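Side-chain contacts in thiamine-monophosphate kinase (Aquifex aeolicus, PDB 1VQV), which probably catalyses the ATP-dependent phosphorylation of thiamine monophosphate to thiamine diphosphate, the active form of vitamin B1, working as a homodimer with bound magnesium: residues D207-D210 with A214-N217; L264-P269 with L277-I282; D159-L164 with P251-L256; F152-L157 with I192-H197; G163-L168 with K241-K246. All blocks are in the same frame, centred on the assembly; numbering follows the deposited sequence.

Contact 1 of 5, residues D207-D210 with A214-N217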
# COMPACT_ATOMS: atom_id res chain seq x y z
N ASP B 207 -5.58 -17.12 -8.10
CA ASP B 207 -4.52 -17.71 -7.31
C ASP B 207 -5.11 -18.45 -6.10
O ASP B 207 -6.00 -17.95 -5.42
CB ASP B 207 -3.55 -16.62 -6.85
CG ASP B 207 -2.46 -17.15 -5.94
OD1 ASP B 207 -2.77 -17.48 -4.77
OD2 ASP B 207 -1.30 -17.23 -6.40
N ILE B 208 -4.63 -19.67 -5.87
CA ILE B 208 -5.09 -20.45 -4.74
C ILE B 208 -4.38 -19.86 -3.53
O ILE B 208 -3.18 -20.05 -3.32
CB ILE B 208 -4.73 -21.93 -4.92
CG1 ILE B 208 -5.38 -22.45 -6.21
CG2 ILE B 208 -5.20 -22.73 -3.70
CD1 ILE B 208 -5.01 -23.87 -6.57
N SER B 209 -5.14 -19.12 -2.73
CA SER B 209 -4.60 -18.44 -1.57
C SER B 209 -5.24 -18.88 -0.26
O SER B 209 -4.62 -18.78 0.80
CB SER B 209 -4.75 -16.93 -1.75
OG SER B 209 -6.07 -16.61 -2.14
N ASP B 210 -6.47 -19.37 -0.33
CA ASP B 210 -7.15 -19.83 0.87
C ASP B 210 -7.32 -21.36 0.83
O ASP B 210 -7.97 -21.94 1.70
CB ASP B 210 -8.54 -19.19 0.99
CG ASP B 210 -8.58 -17.77 0.47
OD1 ASP B 210 -7.93 -16.88 1.06
OD2 ASP B 210 -9.28 -17.54 -0.55
N ALA B 214 -11.83 -23.95 -0.68
CA ALA B 214 -12.28 -22.59 -0.42
C ALA B 214 -12.40 -21.77 -1.70
O ALA B 214 -13.48 -21.26 -2.01
CB ALA B 214 -11.34 -21.89 0.58
N ASP B 215 -11.31 -21.64 -2.45
CA ASP B 215 -11.33 -20.85 -3.68
C ASP B 215 -12.14 -21.42 -4.85
O ASP B 215 -12.55 -20.66 -5.73
CB ASP B 215 -9.90 -20.54 -4.13
CG ASP B 215 -9.14 -19.73 -3.11
OD1 ASP B 215 -9.77 -18.86 -2.49
OD2 ASP B 215 -7.92 -19.94 -2.93
N ALA B 216 -12.37 -22.73 -4.87
CA ALA B 216 -13.17 -23.35 -5.93
C ALA B 216 -14.62 -22.91 -5.71
O ALA B 216 -15.41 -22.84 -6.65
CB ALA B 216 -13.07 -24.85 -5.87
N ASN B 217 -14.96 -22.62 -4.45
CA ASN B 217 -16.30 -22.16 -4.11
C ASN B 217 -16.47 -20.74 -4.64
O ASN B 217 -17.45 -20.43 -5.32
CB ASN B 217 -16.50 -22.14 -2.59
CG ASN B 217 -16.98 -23.46 -2.05
OD1 ASN B 217 -16.33 -24.49 -2.23
ND2 ASN B 217 -18.13 -23.44 -1.38

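Contact 2 of 5, residues L264-P269 with L277-I282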
# COMPACT_ATOMS: atom_id res chain seq x y z
N LEU B 264 -2.03 -21.51 -9.57
CA LEU B 264 -3.21 -21.04 -10.29
C LEU B 264 -4.34 -22.05 -10.36
O LEU B 264 -4.11 -23.25 -10.45
CB LEU B 264 -2.82 -20.66 -11.71
CG LEU B 264 -1.81 -19.53 -11.82
CD1 LEU B 264 -1.33 -19.43 -13.24
CD2 LEU B 264 -2.47 -18.22 -11.38
N LEU B 265 -5.57 -21.54 -10.30
CA LEU B 265 -6.77 -22.37 -10.43
C LEU B 265 -7.53 -21.67 -11.55
O LEU B 265 -8.06 -20.58 -11.34
CB LEU B 265 -7.59 -22.36 -9.15
CG LEU B 265 -8.95 -23.06 -9.24
CD1 LEU B 265 -8.78 -24.51 -9.59
CD2 LEU B 265 -9.67 -22.93 -7.92
N PHE B 266 -7.55 -22.28 -12.73
CA PHE B 266 -8.19 -21.70 -13.89
C PHE B 266 -9.08 -22.68 -14.62
O PHE B 266 -9.09 -23.86 -14.30
CB PHE B 266 -7.11 -21.14 -14.85
CG PHE B 266 -6.06 -22.16 -15.28
CD1 PHE B 266 -5.99 -22.60 -16.61
CD2 PHE B 266 -5.12 -22.67 -14.38
CE1 PHE B 266 -5.00 -23.52 -17.02
CE2 PHE B 266 -4.14 -23.58 -14.79
CZ PHE B 266 -4.08 -24.00 -16.11
N THR B 267 -9.86 -22.20 -15.58
CA THR B 267 -10.73 -23.09 -16.34
C THR B 267 -10.78 -22.72 -17.81
O THR B 267 -10.72 -21.54 -18.18
CB THR B 267 -12.19 -23.08 -15.85
OG1 THR B 267 -12.84 -21.89 -16.31
CG2 THR B 267 -12.25 -23.15 -14.36
N HIS B 268 -10.89 -23.76 -18.63
CA HIS B 268 -11.00 -23.64 -20.07
C HIS B 268 -11.19 -25.01 -20.71
O HIS B 268 -10.99 -26.04 -20.06
CB HIS B 268 -9.79 -22.88 -20.67
CG HIS B 268 -8.47 -23.56 -20.47
ND1 HIS B 268 -8.24 -24.88 -20.80
CD2 HIS B 268 -7.26 -23.06 -20.11
CE1 HIS B 268 -6.95 -25.16 -20.66
NE2 HIS B 268 -6.34 -24.06 -20.24
N PRO B 269 -11.63 -25.06 -21.99
CA PRO B 269 -11.82 -26.36 -22.64
C PRO B 269 -10.56 -27.24 -22.61
O PRO B 269 -9.44 -26.74 -22.74
CB PRO B 269 -12.28 -25.98 -24.06
CG PRO B 269 -11.78 -24.57 -24.24
CD PRO B 269 -11.99 -23.95 -22.89
N LEU B 277 3.79 -26.47 -19.94
CA LEU B 277 3.42 -26.19 -18.55
C LEU B 277 2.91 -27.41 -17.77
O LEU B 277 2.14 -28.20 -18.30
CB LEU B 277 2.35 -25.10 -18.51
CG LEU B 277 2.69 -23.79 -19.23
CD1 LEU B 277 1.50 -22.85 -19.17
CD2 LEU B 277 3.91 -23.16 -18.59
N ASP B 278 3.35 -27.52 -16.52
CA ASP B 278 2.98 -28.62 -15.61
C ASP B 278 1.54 -28.56 -15.13
O ASP B 278 1.21 -28.84 -13.98
CB ASP B 278 3.93 -28.68 -14.41
CG ASP B 278 3.82 -27.47 -13.49
OD1 ASP B 278 4.81 -27.18 -12.80
OD2 ASP B 278 2.77 -26.82 -13.42
N MSE B 279 0.69 -28.19 -16.08
CA MSE B 279 -0.75 -28.06 -15.91
C MSE B 279 -1.38 -29.42 -15.54
O MSE B 279 -0.96 -30.46 -16.05
CB MSE B 279 -1.28 -27.56 -17.25
CG MSE B 279 -2.63 -26.96 -17.27
SE MSE B 279 -2.87 -26.37 -19.10
CE MSE B 279 -1.16 -25.48 -19.42
N THR B 280 -2.38 -29.42 -14.66
CA THR B 280 -3.04 -30.66 -14.25
C THR B 280 -4.56 -30.48 -14.12
O THR B 280 -5.04 -29.66 -13.33
CB THR B 280 -2.53 -31.15 -12.89
OG1 THR B 280 -1.11 -31.33 -12.94
CG2 THR B 280 -3.19 -32.47 -12.51
N GLU B 281 -5.32 -31.24 -14.90
CA GLU B 281 -6.77 -31.15 -14.83
C GLU B 281 -7.25 -31.94 -13.61
O GLU B 281 -6.89 -33.09 -13.42
CB GLU B 281 -7.40 -31.73 -16.10
CG GLU B 281 -8.91 -31.58 -16.09
CD GLU B 281 -9.60 -32.62 -16.93
OE1 GLU B 281 -9.44 -32.60 -18.18
OE2 GLU B 281 -10.30 -33.47 -16.34
N ILE B 282 -8.08 -31.32 -12.79
CA ILE B 282 -8.54 -31.98 -11.59
C ILE B 282 -10.05 -32.22 -11.52
O ILE B 282 -10.53 -32.99 -10.69
CB ILE B 282 -8.12 -31.17 -10.34
CG1 ILE B 282 -8.77 -29.80 -10.37
CG2 ILE B 282 -6.60 -31.02 -10.32
CD1 ILE B 282 -8.74 -29.11 -9.03

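Contact 3 of 5, residues D159-L164 with P251-L256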
# COMPACT_ATOMS: atom_id res chain seq x y z
N ASP B 159 2.09 -28.24 -0.39
CA ASP B 159 3.48 -27.97 -0.02
C ASP B 159 3.70 -26.85 0.98
O ASP B 159 4.38 -27.04 1.98
CB ASP B 159 4.31 -27.72 -1.29
CG ASP B 159 4.27 -28.91 -2.24
OD1 ASP B 159 3.20 -29.20 -2.82
OD2 ASP B 159 5.31 -29.57 -2.41
N SER B 160 3.13 -25.68 0.71
CA SER B 160 3.29 -24.54 1.61
C SER B 160 2.82 -24.88 3.05
O SER B 160 3.46 -24.51 4.02
CB SER B 160 2.50 -23.35 1.04
OG SER B 160 2.74 -22.14 1.75
N ARG B 161 1.73 -25.61 3.17
CA ARG B 161 1.23 -25.97 4.50
C ARG B 161 2.15 -26.88 5.31
O ARG B 161 2.29 -26.72 6.52
CB ARG B 161 -0.14 -26.64 4.39
CG ARG B 161 -0.60 -27.31 5.67
CD ARG B 161 -2.07 -27.65 5.60
NE ARG B 161 -2.45 -28.68 6.55
CZ ARG B 161 -3.70 -28.97 6.88
NH1 ARG B 161 -4.70 -28.30 6.33
NH2 ARG B 161 -3.95 -29.94 7.75
N ALA B 162 2.74 -27.86 4.64
CA ALA B 162 3.64 -28.79 5.32
C ALA B 162 4.90 -28.02 5.75
O ALA B 162 5.47 -28.29 6.81
CB ALA B 162 3.99 -29.96 4.38
N GLY B 163 5.31 -27.06 4.92
CA GLY B 163 6.47 -26.24 5.21
C GLY B 163 6.30 -25.33 6.41
O GLY B 163 7.22 -25.16 7.21
N LEU B 164 5.12 -24.73 6.54
CA LEU B 164 4.83 -23.85 7.67
C LEU B 164 4.84 -24.67 8.96
O LEU B 164 5.29 -24.21 10.01
CB LEU B 164 3.47 -23.18 7.48
CG LEU B 164 2.95 -22.38 8.69
CD1 LEU B 164 3.99 -21.36 9.12
CD2 LEU B 164 1.63 -21.70 8.32
N PRO B 251 -2.12 -36.78 2.56
CA PRO B 251 -1.73 -35.83 1.53
C PRO B 251 -2.92 -35.10 0.96
O PRO B 251 -2.87 -33.89 0.77
CB PRO B 251 -1.02 -36.71 0.50
CG PRO B 251 -1.61 -38.08 0.74
CD PRO B 251 -1.67 -38.14 2.23
N ILE B 252 -4.01 -35.82 0.72
CA ILE B 252 -5.21 -35.21 0.15
C ILE B 252 -5.78 -34.09 1.01
O ILE B 252 -6.14 -33.03 0.51
CB ILE B 252 -6.30 -36.26 -0.12
CG1 ILE B 252 -5.75 -37.36 -1.02
CG2 ILE B 252 -7.52 -35.60 -0.79
CD1 ILE B 252 -5.42 -36.90 -2.43
N GLU B 253 -5.85 -34.33 2.31
CA GLU B 253 -6.38 -33.32 3.22
C GLU B 253 -5.55 -32.03 3.06
O GLU B 253 -6.02 -30.92 3.32
CB GLU B 253 -6.32 -33.85 4.65
CG GLU B 253 -7.27 -33.17 5.61
CD GLU B 253 -6.52 -32.41 6.69
OE1 GLU B 253 -5.59 -33.01 7.30
OE2 GLU B 253 -6.88 -31.23 6.95
N TYR B 254 -4.30 -32.19 2.63
CA TYR B 254 -3.42 -31.05 2.43
C TYR B 254 -3.68 -30.38 1.08
O TYR B 254 -3.61 -29.16 0.97
CB TYR B 254 -1.95 -31.47 2.53
CG TYR B 254 -1.43 -31.50 3.95
CD1 TYR B 254 -2.06 -32.27 4.93
CD2 TYR B 254 -0.31 -30.74 4.32
CE1 TYR B 254 -1.61 -32.28 6.24
CE2 TYR B 254 0.15 -30.74 5.64
CZ TYR B 254 -0.50 -31.51 6.59
OH TYR B 254 -0.08 -31.52 7.91
N ALA B 255 -3.97 -31.19 0.07
CA ALA B 255 -4.23 -30.65 -1.25
C ALA B 255 -5.56 -29.89 -1.28
O ALA B 255 -5.68 -28.85 -1.94
CB ALA B 255 -4.25 -31.77 -2.29
N LEU B 256 -6.56 -30.39 -0.56
CA LEU B 256 -7.86 -29.74 -0.53
C LEU B 256 -7.89 -28.56 0.44
O LEU B 256 -8.53 -27.54 0.18
CB LEU B 256 -8.94 -30.76 -0.16
CG LEU B 256 -9.11 -31.90 -1.17
CD1 LEU B 256 -9.86 -33.07 -0.56
CD2 LEU B 256 -9.81 -31.37 -2.41
O HOH W 1 -7.46 -28.69 7.43

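Contact 4 of 5, residues F152-L157 with I192-H197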
# COMPACT_ATOMS: atom_id res chain seq x y z
N PHE B 152 -8.22 -26.81 -14.14
CA PHE B 152 -6.79 -27.07 -13.96
C PHE B 152 -6.19 -26.28 -12.80
O PHE B 152 -6.75 -25.28 -12.36
CB PHE B 152 -5.98 -26.69 -15.20
CG PHE B 152 -6.47 -27.31 -16.47
CD1 PHE B 152 -7.57 -26.78 -17.14
CD2 PHE B 152 -5.82 -28.41 -17.01
CE1 PHE B 152 -8.02 -27.35 -18.34
CE2 PHE B 152 -6.25 -28.99 -18.20
CZ PHE B 152 -7.36 -28.45 -18.87
N VAL B 153 -5.03 -26.76 -12.33
CA VAL B 153 -4.25 -26.10 -11.30
C VAL B 153 -2.79 -26.27 -11.73
O VAL B 153 -2.44 -27.25 -12.37
CB VAL B 153 -4.41 -26.71 -9.86
CG1 VAL B 153 -5.85 -26.60 -9.40
CG2 VAL B 153 -3.91 -28.15 -9.81
N SER B 154 -1.95 -25.29 -11.41
CA SER B 154 -0.55 -25.40 -11.78
C SER B 154 0.18 -26.02 -10.61
O SER B 154 -0.35 -26.06 -9.50
CB SER B 154 0.04 -24.02 -12.09
OG SER B 154 -0.15 -23.13 -11.02
N GLY B 155 1.38 -26.53 -10.85
CA GLY B 155 2.17 -27.13 -9.80
C GLY B 155 1.42 -28.18 -9.00
O GLY B 155 0.50 -28.82 -9.51
N THR B 156 1.83 -28.34 -7.75
CA THR B 156 1.22 -29.31 -6.82
C THR B 156 0.57 -28.54 -5.67
O THR B 156 0.74 -27.34 -5.55
CB THR B 156 2.30 -30.30 -6.27
OG1 THR B 156 3.33 -29.58 -5.58
CG2 THR B 156 2.94 -31.07 -7.43
N LEU B 157 -0.18 -29.23 -4.82
CA LEU B 157 -0.83 -28.53 -3.73
C LEU B 157 -0.49 -29.15 -2.39
O LEU B 157 -0.21 -30.35 -2.31
CB LEU B 157 -2.34 -28.55 -3.92
CG LEU B 157 -2.83 -28.08 -5.29
CD1 LEU B 157 -4.26 -28.54 -5.46
CD2 LEU B 157 -2.71 -26.57 -5.45
N ILE B 192 4.68 -16.77 -13.06
CA ILE B 192 4.71 -15.73 -14.06
C ILE B 192 4.88 -16.34 -15.43
O ILE B 192 4.73 -15.66 -16.45
CB ILE B 192 5.83 -14.71 -13.78
CG1 ILE B 192 5.68 -13.55 -14.78
CG2 ILE B 192 7.20 -15.39 -13.83
CD1 ILE B 192 6.56 -12.37 -14.51
N ASP B 193 5.16 -17.64 -15.44
CA ASP B 193 5.33 -18.43 -16.66
C ASP B 193 4.00 -18.92 -17.26
O ASP B 193 3.97 -19.60 -18.26
CB ASP B 193 6.26 -19.62 -16.38
CG ASP B 193 5.69 -20.60 -15.36
OD1 ASP B 193 5.02 -20.19 -14.40
OD2 ASP B 193 5.92 -21.81 -15.51
N TYR B 194 2.89 -18.54 -16.62
CA TYR B 194 1.55 -18.91 -17.06
C TYR B 194 0.81 -17.69 -17.60
O TYR B 194 -0.37 -17.79 -17.97
CB TYR B 194 0.73 -19.44 -15.89
CG TYR B 194 0.83 -20.91 -15.64
CD1 TYR B 194 2.00 -21.48 -15.17
CD2 TYR B 194 -0.26 -21.74 -15.88
CE1 TYR B 194 2.09 -22.84 -14.93
CE2 TYR B 194 -0.19 -23.10 -15.65
CZ TYR B 194 0.98 -23.64 -15.18
OH TYR B 194 1.03 -24.99 -14.96
N VAL B 195 1.47 -16.55 -17.63
CA VAL B 195 0.78 -15.35 -18.08
C VAL B 195 0.22 -15.51 -19.47
O VAL B 195 -0.99 -15.36 -19.66
CB VAL B 195 1.69 -14.09 -17.97
CG1 VAL B 195 1.28 -13.02 -18.97
CG2 VAL B 195 1.56 -13.51 -16.56
N LYS B 196 1.06 -15.85 -20.45
CA LYS B 196 0.60 -16.03 -21.83
C LYS B 196 -0.58 -17.00 -21.92
O LYS B 196 -1.57 -16.72 -22.59
CB LYS B 196 1.75 -16.55 -22.68
CG LYS B 196 2.98 -15.67 -22.64
CD LYS B 196 2.68 -14.29 -23.21
CE LYS B 196 3.97 -13.53 -23.46
NZ LYS B 196 4.85 -14.29 -24.38
N HIS B 197 -0.47 -18.13 -21.24
CA HIS B 197 -1.53 -19.11 -21.29
C HIS B 197 -2.83 -18.60 -20.69
O HIS B 197 -3.89 -18.80 -21.27
CB HIS B 197 -1.13 -20.40 -20.55
CG HIS B 197 -2.13 -21.50 -20.69
ND1 HIS B 197 -2.23 -22.27 -21.83
CD2 HIS B 197 -3.14 -21.89 -19.87
CE1 HIS B 197 -3.26 -23.09 -21.70
NE2 HIS B 197 -3.82 -22.88 -20.53

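Contact 5 of 5, residues G163-L168 with K241-K246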
# COMPACT_ATOMS: atom_id res chain seq x y z
N GLY B 163 5.31 -27.06 4.92
CA GLY B 163 6.47 -26.24 5.21
C GLY B 163 6.30 -25.33 6.41
O GLY B 163 7.22 -25.16 7.21
N LEU B 164 5.12 -24.73 6.54
CA LEU B 164 4.83 -23.85 7.67
C LEU B 164 4.84 -24.67 8.96
O LEU B 164 5.29 -24.21 10.01
CB LEU B 164 3.47 -23.18 7.48
CG LEU B 164 2.95 -22.38 8.69
CD1 LEU B 164 3.99 -21.36 9.12
CD2 LEU B 164 1.63 -21.70 8.32
N GLU B 165 4.33 -25.89 8.86
CA GLU B 165 4.29 -26.79 10.01
C GLU B 165 5.70 -27.23 10.38
O GLU B 165 6.01 -27.35 11.57
CB GLU B 165 3.41 -28.00 9.70
CG GLU B 165 1.91 -27.72 9.77
CD GLU B 165 1.10 -28.81 9.08
OE1 GLU B 165 1.48 -29.99 9.16
OE2 GLU B 165 0.07 -28.49 8.46
N LEU B 166 6.54 -27.46 9.38
CA LEU B 166 7.93 -27.86 9.62
C LEU B 166 8.66 -26.67 10.28
O LEU B 166 9.50 -26.84 11.17
CB LEU B 166 8.63 -28.24 8.30
CG LEU B 166 8.21 -29.53 7.57
CD1 LEU B 166 9.10 -29.77 6.35
CD2 LEU B 166 8.32 -30.71 8.50
N LEU B 167 8.35 -25.46 9.84
CA LEU B 167 8.97 -24.30 10.44
C LEU B 167 8.51 -24.22 11.89
O LEU B 167 9.33 -24.08 12.79
CB LEU B 167 8.55 -23.03 9.70
CG LEU B 167 9.24 -22.87 8.35
CD1 LEU B 167 8.67 -21.67 7.62
CD2 LEU B 167 10.74 -22.72 8.58
N LEU B 168 7.21 -24.34 12.12
CA LEU B 168 6.70 -24.27 13.48
C LEU B 168 7.36 -25.32 14.38
O LEU B 168 7.34 -25.20 15.60
CB LEU B 168 5.18 -24.44 13.52
CG LEU B 168 4.29 -23.40 12.82
CD1 LEU B 168 2.83 -23.72 13.11
CD2 LEU B 168 4.61 -21.97 13.30
N LYS B 241 4.26 -36.06 -0.02
CA LYS B 241 3.93 -37.45 0.23
C LYS B 241 4.78 -37.96 1.39
O LYS B 241 4.25 -38.52 2.37
CB LYS B 241 4.21 -38.29 -1.02
CG LYS B 241 3.16 -38.11 -2.06
CD LYS B 241 3.53 -38.85 -3.31
CE LYS B 241 2.42 -38.77 -4.34
NZ LYS B 241 2.86 -39.53 -5.52
N MSE B 242 6.08 -37.75 1.28
CA MSE B 242 7.05 -38.16 2.29
C MSE B 242 6.74 -37.48 3.63
O MSE B 242 6.66 -38.14 4.67
CB MSE B 242 8.45 -37.79 1.81
CG MSE B 242 8.77 -38.35 0.43
SE MSE B 242 10.58 -37.98 -0.20
CE MSE B 242 10.25 -36.51 -1.45
N TYR B 243 6.54 -36.17 3.60
CA TYR B 243 6.21 -35.43 4.80
C TYR B 243 5.02 -36.10 5.49
O TYR B 243 5.02 -36.30 6.70
CB TYR B 243 5.80 -34.00 4.45
CG TYR B 243 5.25 -33.26 5.63
CD1 TYR B 243 6.11 -32.65 6.56
CD2 TYR B 243 3.88 -33.24 5.88
CE1 TYR B 243 5.61 -32.03 7.69
CE2 TYR B 243 3.37 -32.62 7.03
CZ TYR B 243 4.25 -32.02 7.92
OH TYR B 243 3.76 -31.41 9.04
N CYS B 244 4.01 -36.42 4.69
CA CYS B 244 2.81 -37.07 5.20
C CYS B 244 3.11 -38.42 5.85
O CYS B 244 2.76 -38.65 7.00
CB CYS B 244 1.80 -37.26 4.07
SG CYS B 244 0.89 -35.76 3.71
N GLU B 245 3.75 -39.31 5.10
CA GLU B 245 4.08 -40.61 5.63
C GLU B 245 4.86 -40.43 6.93
O GLU B 245 4.49 -40.99 7.96
CB GLU B 245 4.92 -41.41 4.61
CG GLU B 245 5.25 -42.86 5.01
CD GLU B 245 4.02 -43.64 5.53
OE1 GLU B 245 3.50 -43.27 6.62
OE2 GLU B 245 3.57 -44.60 4.86
N LYS B 246 5.91 -39.62 6.88
CA LYS B 246 6.73 -39.40 8.07
C LYS B 246 6.00 -38.86 9.27
O LYS B 246 6.29 -39.27 10.38
CB LYS B 246 7.91 -38.49 7.76
CG LYS B 246 8.75 -38.18 8.99
CD LYS B 246 10.06 -37.57 8.57
CE LYS B 246 10.95 -37.20 9.72
NZ LYS B 246 12.28 -36.88 9.12

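Contact 1 of 5, residues D207-D210 with A214-N217
A buried polar clasp joins the loop leaving strand 204-208 to the first turn of helix 212-222: one carboxylate oxygen of Asp215 accepts the backbone N-H groups of both Ser209 and Asp210. The evidence is two bonds on the same atom, Ser209 N to Asp215 OD2 at 2.9 Å and Asp210 N to Asp215 OD2 at 3.0 Å. They arrive from opposite faces of the carboxylate. The Ser209 N-H meets the oxygen nearly end-on to its C-O bond and is bent (145°), whereas the Asp210 N-H comes from the syn side and is straighter (167°). With CG of Asp215 set anti to its own carbonyl carbon (chi1 -62°), the acid reaches back from the helix to the loop. Beside this grip, Ala214 CB rests 3.6 Å from Asp210 O, and Ile208 CG2 approaches Asp215 OD2 at 4.0 Å. The CB of Asp207 points away from the helix, and its side chain touches Asp71 on helix 57-73, while Ser209 touches Glu260. The clasp thus fixes the backbone of a strand-turn-helix corner within the kinase active site, where Asp207 and Asp210 bind magnesium and Ser209 binds ATP.

Contact 2 of 5, residues L264-P269 with L277-I282
Phe266 and His268 both present ring edges to Met279, a selenomethionine just ahead of strand 280-286, in a sheet where strand 150-153 runs between that strand and 263-268. The approach begins with Leu265, on the other side of its strand from these rings; its CD1 comes to 4.6 Å from Ile282 CD1, near enough to help enclose Val153 but not a close contact. Phe266 follows and carries the main apolar touch. Its CG lies between the backbone N and the carbonyl carbon (chi1 55°), which sends the ring out over the intervening strand until CZ is 3.5 Å from Met279 CG. The selenium stands 5.2 Å from the centroid of the Phe266 ring and 85° off its normal, a Met-aromatic contact at the edge. Phe152, on strand 150-153, meets the Phe266 ring as well. Replacing Phe266 with alanine would probably take from Met279 CG its contact with the ring and from the selenium one of its two ring edges, opening a gap above the middle strand. Two residues on, His268 brings NE2 to 4.3 Å from Met279 SE, with the selenium 78° off the imidazole normal and therefore again at an edge. Its polar atoms are engaged elsewhere: NE2 bonds to His197 NE2, and ND1 donates to the backbone of Pro269, with ND1 to Pro269 O at 2.9 Å. Across the two segments the chemistry is thus apolar and polarisable, selenium set against ring edges, so shape rather than directional polar bonding probably governs how these side chains fit.

Contact 3 of 5, residues D159-L164 with P251-L256
Arg161 lies across one face of the Tyr254 ring, and this is the close-packed half of the contact. Its CG is anti to the backbone N and the chain runs extended from CG to NE, which lays it across the ring. NE sits over the ring centre, 3.4 Å from Tyr254 CZ. CZ of Arg161 is 4.1 Å from the Tyr254 ring centroid, a cation-pi contact, while Arg161 CD at 4.0 Å from that centroid adds a CH-pi touch. The guanidinium is inclined 50° to the ring instead of stacking flat. Ala162 CB packs 4.1 Å from Tyr254 CE2, and the backbone N of Ala162 lies at the ring edge. The backbones are two helices meeting nearly crosswise, with segment axes 9.4 Å apart at an angle of 109°, so a long arginine and a tyrosine span the crossing. Glu165 holds both partners, bonding Tyr254 OH and forming a salt bridge to Arg161 NE, and the carbonyl of Phe257 takes Arg161 NH1. The looser side faces Glu253. There the salt bridge from Arg161 NH2 to Glu253 OE2 is weak, 3.3 Å long and bent to 138°, with carboxylate and guanidinium steeply turned against each other. A water in the guanidinium plane supplements it, accepting from Arg161 NH1 at 3.0 Å and donating to Glu253 OE2.

Contact 4 of 5, residues F152-L157 with I192-H197
Ser154 and Tyr194 mark the nearest approach of the two backbones, Ser154 CA to Tyr194 CA being 8.6 Å, a gap that only a long side chain can span. Segment 152-157 runs out of strand 150-153 just before Ser154 and bends at Gly155, whose phi is positive (51°); segment 192-197 runs into the start of helix 195-201. Tyr194 bridges the gap. With CG anti to its carbonyl carbon (chi1 -89°), the phenol end is aimed at the start of the loop, where Tyr194 OH lies 3.2 Å from Ser154 CB. That methylene is 3.7 Å from both Tyr194 CE1 and Tyr194 CE2, so it sits evenly about the hydroxyl end of the ring, oblique to its plane. The serine hydroxyl serves other partners: OG bonds to Gln263 OE1 and to the backbone N of Leu264 on the neighbouring strand. Tyr194 OH in turn bonds to Asp278 OD2, the same oxygen that takes the backbone N-H of Gly155. With a leucine in place of Tyr194, Asp278 would probably lose its hydroxyl partner and the Ser154 methylene the phenol end packed against it. The direct touch is therefore a van der Waals contact of the Ser154 methylene with the hydroxyl end of the phenol, whereas the polar tie between the segments is indirect: one carboxylate oxygen of Asp278 bonds to a group from each.

Contact 5 of 5, residues G163-L168 with K241-K246
Tyr243 directs its ring between two successive residues of helix 159-168, Glu165 and Leu166. Its hydroxyl donates to the acid, Tyr243 OH to Glu165 OE1 at 2.7 Å, arriving on the anti side of the carboxylate and 26° out of its plane. The same oxygen comes near the methylene at the base of the glutamate chain, with Tyr243 OH 3.5 Å from Glu165 CB. Carboxylate and ring are turned 61° from each other, so the two groups meet through the hydroxyl and not by stacking. At the other edge of the phenol lies Leu166, whose CG is 3.6 Å from Tyr243 CE1; its CD2 lies close to the ring plane, though its modelled distance is too short to trust. The ring is thereby flanked by an acid on its CE2 edge and a branched apolar chain on its CE1 edge. This is a helix-to-helix contact carried by one aromatic: helices 159-168 and 238-246 stay well separated, with Leu166 CA and Tyr243 CA 9.1 Å apart, and the tyrosine fills the interval. Its CG is anti to the backbone N (chi1 171°), which extends the ring from its own helix toward the other. In the next shell, Glu165 is itself fixed from the side of Tyr254 and Arg161, so its carboxylate is probably restrained from turning. Farther out, Tyr247 stacks with the Tyr243 ring, and Leu181 of helix 176-186 touches it as well.

From the N terminus, contact 4 opens first, at the end of strand 150-153, and helix 159-168 then starts both contact 3 and contact 5. Contact 4 closes at 192-197 while those two are still open, so it crosses each of them. Contact 1, a short closure between strand 204-208 and helix 212-222, is nested inside both. Contact 5 then closes on helix 238-246 and contact 3 on helix 251-256, tying a three-helix group together. Contact 2 comes last, in series, within the sheet. Contacts 1, 2 and 4 all reach that sheet: Ile208 packs on Leu265 and Leu157, while His268 and His197 join contact 2 to contact 4.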